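Local coordinates for Bak protein (Grouper iridovirus, PDB 5VMN) that inhibits apoptosis as a viral Bcl-2 protein by exclusively sequestering Bim, a pro-apoptotic protein, at residues Ile27-Tyr38 with Leu72-Leu80. Residues are numbered along the deposited sequence; the frame is centred on the assembly and turned at random.
With EDO (1,2-ethanediol), chain N; NO3 (nitrate ion), chain E.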
loop_
_atom_site.group_PDB
_atom_site.type_symbol
_atom_site.label_atom_id
_atom_site.label_comp_id
_atom_site.label_asym_id
_atom_site.label_seq_id
_atom_site.Cartn_x
_atom_site.Cartn_y
_atom_site.Cartn_z
ATOM N N ILE A 27 3.070 3.947 -9.163
ATOM C CA ILE A 27 2.129 3.415 -8.182
ATOM C C ILE A 27 1.570 4.547 -7.333
ATOM O O ILE A 27 0.384 4.555 -6.989
ATOM C CB ILE A 27 2.790 2.336 -7.319
ATOM C CG1 ILE A 27 3.212 1.145 -8.181
ATOM C CG2 ILE A 27 1.854 1.888 -6.178
ATOM C CD1 ILE A 27 2.100 0.450 -8.952
ATOM N N HIS A 28 2.409 5.514 -6.985
ATOM C CA HIS A 28 1.946 6.681 -6.224
ATOM C C HIS A 28 0.850 7.426 -6.978
ATOM O O HIS A 28 -0.197 7.774 -6.417
ATOM C CB HIS A 28 3.150 7.574 -5.946
ATOM C CG HIS A 28 2.891 8.722 -5.029
ATOM N ND1 HIS A 28 2.511 9.966 -5.483
ATOM C CD2 HIS A 28 3.011 8.829 -3.682
ATOM C CE1 HIS A 28 2.395 10.789 -4.453
ATOM N NE2 HIS A 28 2.695 10.126 -3.353
ATOM N N SER A 29 1.069 7.665 -8.263
ATOM C CA SER A 29 0.063 8.307 -9.091
ATOM C C SER A 29 -1.246 7.520 -9.097
ATOM O O SER A 29 -2.327 8.108 -8.950
ATOM C CB SER A 29 0.622 8.482 -10.518
ATOM O OG SER A 29 -0.375 8.985 -11.394
ATOM N N GLN A 30 -1.173 6.196 -9.275
ATOM C CA GLN A 30 -2.373 5.364 -9.271
ATOM C C GLN A 30 -3.077 5.432 -7.925
ATOM O O GLN A 30 -4.306 5.449 -7.868
ATOM C CB GLN A 30 -2.038 3.900 -9.579
ATOM C CG GLN A 30 -1.320 3.625 -10.922
ATOM C CD GLN A 30 -2.245 3.605 -12.078
ATOM O OE1 GLN A 30 -2.743 4.651 -12.505
ATOM N NE2 GLN A 30 -2.484 2.403 -12.619
ATOM N N MET A 31 -2.300 5.421 -6.838
ATOM C CA MET A 31 -2.854 5.527 -5.488
ATOM C C MET A 31 -3.658 6.807 -5.329
ATOM O O MET A 31 -4.748 6.800 -4.741
ATOM C CB MET A 31 -1.703 5.486 -4.475
ATOM C CG MET A 31 -2.111 5.620 -3.002
ATOM S SD MET A 31 -0.673 5.729 -1.946
ATOM C CE MET A 31 -0.119 7.408 -2.298
ATOM N N LEU A 32 -3.133 7.925 -5.819
ATOM C CA LEU A 32 -3.864 9.178 -5.680
ATOM C C LEU A 32 -5.135 9.184 -6.522
ATOM O O LEU A 32 -6.157 9.744 -6.097
ATOM C CB LEU A 32 -2.965 10.353 -6.037
ATOM C CG LEU A 32 -1.749 10.545 -5.128
ATOM C CD1 LEU A 32 -0.965 11.752 -5.572
ATOM C CD2 LEU A 32 -2.173 10.661 -3.662
ATOM N N ILE A 33 -5.102 8.576 -7.713
ATOM C CA ILE A 33 -6.314 8.477 -8.536
ATOM C C ILE A 33 -7.397 7.721 -7.774
ATOM O O ILE A 33 -8.563 8.132 -7.734
ATOM C CB ILE A 33 -6.011 7.789 -9.883
ATOM C CG1 ILE A 33 -5.237 8.725 -10.808
ATOM C CG2 ILE A 33 -7.326 7.381 -10.576
ATOM C CD1 ILE A 33 -4.697 8.028 -12.084
ATOM N N VAL A 34 -7.032 6.569 -7.205
ATOM C CA VAL A 34 -7.983 5.748 -6.458
ATOM C C VAL A 34 -8.440 6.467 -5.200
ATOM O O VAL A 34 -9.617 6.401 -4.823
ATOM C CB VAL A 34 -7.316 4.387 -6.164
ATOM C CG1 VAL A 34 -7.963 3.644 -5.045
ATOM C CG2 VAL A 34 -7.306 3.536 -7.447
ATOM N N THR A 35 -7.536 7.172 -4.528
ATOM C CA THR A 35 -7.950 7.944 -3.358
ATOM C C THR A 35 -9.064 8.921 -3.715
ATOM O O THR A 35 -10.027 9.108 -2.947
ATOM C CB THR A 35 -6.752 8.689 -2.778
ATOM O OG1 THR A 35 -5.796 7.727 -2.302
ATOM C CG2 THR A 35 -7.164 9.585 -1.628
ATOM N N LYS A 36 -8.908 9.632 -4.829
ATOM C CA LYS A 36 -9.923 10.604 -5.204
ATOM C C LYS A 36 -11.187 9.910 -5.687
ATOM O O LYS A 36 -12.298 10.325 -5.331
ATOM C CB LYS A 36 -9.379 11.544 -6.299
ATOM C CG LYS A 36 -10.398 12.577 -6.770
ATOM C CD LYS A 36 -9.833 13.482 -7.858
ATOM C CE LYS A 36 -10.861 14.520 -8.332
ATOM N NZ LYS A 36 -10.270 15.441 -9.337
ATOM N N SER A 37 -11.035 8.875 -6.521
ATOM C CA SER A 37 -12.171 8.246 -7.193
ATOM C C SER A 37 -13.099 7.582 -6.206
ATOM O O SER A 37 -14.317 7.542 -6.427
ATOM C CB SER A 37 -11.698 7.176 -8.177
ATOM O OG SER A 37 -11.005 7.766 -9.238
ATOM N N TYR A 38 -12.535 7.042 -5.140
ATOM C CA TYR A 38 -13.320 6.372 -4.110
ATOM C C TYR A 38 -13.497 7.213 -2.850
ATOM O O TYR A 38 -13.901 6.681 -1.815
ATOM C CB TYR A 38 -12.687 5.028 -3.750
ATOM C CG TYR A 38 -12.727 4.033 -4.897
ATOM C CD1 TYR A 38 -13.927 3.489 -5.339
ATOM C CD2 TYR A 38 -11.575 3.675 -5.566
ATOM C CE1 TYR A 38 -13.961 2.597 -6.400
ATOM C CE2 TYR A 38 -11.604 2.779 -6.641
ATOM C CZ TYR A 38 -12.781 2.227 -7.020
ATOM O OH TYR A 38 -12.828 1.334 -8.063
ATOM N N LEU A 72 -4.675 -0.674 -4.062
ATOM C CA LEU A 72 -4.472 0.762 -4.111
ATOM C C LEU A 72 -5.287 1.469 -3.028
ATOM O O LEU A 72 -4.845 2.498 -2.507
ATOM C CB LEU A 72 -4.811 1.292 -5.507
ATOM C CG LEU A 72 -3.820 0.866 -6.595
ATOM C CD1 LEU A 72 -4.409 1.168 -7.984
ATOM C CD2 LEU A 72 -2.503 1.576 -6.433
ATOM N N ILE A 73 -6.443 0.920 -2.659
ATOM C CA ILE A 73 -7.199 1.468 -1.523
ATOM C C ILE A 73 -6.390 1.303 -0.248
ATOM O O ILE A 73 -6.252 2.239 0.541
ATOM C CB ILE A 73 -8.575 0.811 -1.423
ATOM C CG1 ILE A 73 -9.484 1.288 -2.565
ATOM C CG2 ILE A 73 -9.218 1.094 -0.065
ATOM C CD1 ILE A 73 -10.753 0.479 -2.686
ATOM N N LEU A 74 -5.775 0.129 -0.044
ATOM C CA LEU A 74 -4.959 -0.061 1.155
ATOM C C LEU A 74 -3.801 0.926 1.190
ATOM O O LEU A 74 -3.494 1.527 2.238
ATOM C CB LEU A 74 -4.445 -1.504 1.205
ATOM C CG LEU A 74 -3.443 -1.765 2.326
ATOM C CD1 LEU A 74 -4.117 -1.614 3.680
ATOM C CD2 LEU A 74 -2.802 -3.151 2.162
ATOM N N LEU A 75 -3.124 1.110 0.058
ATOM C CA LEU A 75 -2.041 2.070 0.035
ATOM C C LEU A 75 -2.554 3.478 0.328
ATOM O O LEU A 75 -1.893 4.248 1.031
ATOM C CB LEU A 75 -1.324 2.012 -1.321
ATOM C CG LEU A 75 -0.633 0.697 -1.654
ATOM C CD1 LEU A 75 -0.022 0.801 -3.049
ATOM C CD2 LEU A 75 0.438 0.394 -0.661
ATOM N N GLY A 76 -3.694 3.851 -0.248
ATOM C CA GLY A 76 -4.191 5.198 -0.057
ATOM C C GLY A 76 -4.555 5.467 1.387
ATOM O O GLY A 76 -4.369 6.575 1.885
ATOM N N ILE A 77 -5.132 4.471 2.054
ATOM C CA ILE A 77 -5.403 4.582 3.495
ATOM C C ILE A 77 -4.093 4.715 4.261
ATOM O O ILE A 77 -3.952 5.555 5.160
ATOM C CB ILE A 77 -6.214 3.367 3.975
ATOM C CG1 ILE A 77 -7.617 3.397 3.392
ATOM C CG2 ILE A 77 -6.336 3.352 5.520
ATOM C CD1 ILE A 77 -8.296 2.091 3.490
ATOM N N SER A 78 -3.115 3.880 3.928
ATOM C CA SER A 78 -1.825 3.986 4.590
ATOM C C SER A 78 -1.226 5.378 4.417
ATOM O O SER A 78 -0.610 5.918 5.345
ATOM C CB SER A 78 -0.859 2.923 4.056
ATOM O OG SER A 78 -1.414 1.631 4.244
ATOM N N GLN A 79 -1.336 5.946 3.208
ATOM C CA GLN A 79 -0.822 7.292 2.959
ATOM C C GLN A 79 -1.503 8.346 3.822
ATOM O O GLN A 79 -0.840 9.248 4.362
ATOM C CB GLN A 79 -0.998 7.638 1.479
ATOM C CG GLN A 79 -0.500 9.029 1.106
ATOM C CD GLN A 79 0.985 9.149 1.165
ATOM O OE1 GLN A 79 1.675 8.797 0.214
ATOM N NE2 GLN A 79 1.501 9.655 2.279
ATOM N N LEU A 80 -2.819 8.238 3.992
ATOM C CA LEU A 80 -3.528 9.198 4.828
ATOM C C LEU A 80 -3.067 9.098 6.278
ATOM O O LEU A 80 -2.833 10.125 6.935
ATOM C CB LEU A 80 -5.032 8.978 4.691
ATOM C CG LEU A 80 -5.587 9.368 3.309
ATOM C CD1 LEU A 80 -6.995 8.857 3.150
ATOM C CD2 LEU A 80 -5.600 10.891 3.152
HETATM C C1 EDO N . 3.840 10.923 -8.283
HETATM O O1 EDO N . 3.531 10.390 -9.569
HETATM C C2 EDO N . 2.618 11.714 -7.888
HETATM O O2 EDO N . 1.539 10.787 -7.971
HETATM N N NO3 E . -10.708 4.429 -10.669
HETATM O O1 NO3 E . -10.129 3.332 -10.409
HETATM O O2 NO3 E . -11.938 4.591 -10.413
HETATM O O3 NO3 E . -10.055 5.374 -11.188
HETATM O O HOH W 1 3.246 10.701 -0.771
HETATM O O HOH W 2 -4.081 8.573 -0.190
#
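Met31 of helix 22-37 enters a hole on helix 68-84 formed by Leu72, Leu75, Gly76 and Gln79. Its CB lies 4.4 Å from Leu72 CD2. With chi1 at 179°, CG stands anti to the backbone N and rests on the bare backbone of Gly76, 3.6 Å from its CA. The chain stays extended at the next bond, which carries SD onward to Leu75, 3.5 Å from its O and also touching its CB. A bend at chi3 (74°) then turns CE onto Gln79, where it meets CG and, at 3.4 Å, OE1. Leu72 returns the interlock as a knob among Ile27, Gln30, Met31 and Val34; its CD1 packs 3.8 Å from Val34 CG2, while CD2 lies over the backbone N of Met31. Beyond this pair, Val34 CG1 abuts Ile73 CG1.

No direct hydrogen bond joins the segments, but two waters bridge them. One sits in the ring plane of His28, within hydrogen-bonding distance of both its NE2 and Gln79 OE1; the amide NE2 of Gln79 donates to Leu15 O. The other links Thr35 OG1 with Gly76 O; that hydroxyl donates to Met31 O (2.8 Å) from above the carbonyl plane, opposite the face approached by Thr35 N.

Segments 27-37 and 72-80 cross almost perpendicularly (-88°), their axes 8.6 Å apart at closest approach, within the all-helical Bcl-2 fold. Helix 116-122 closes over Ile27 and Leu72, whereas Leu75 also packs on helix 88-103 and Ile73 on helix 53-60.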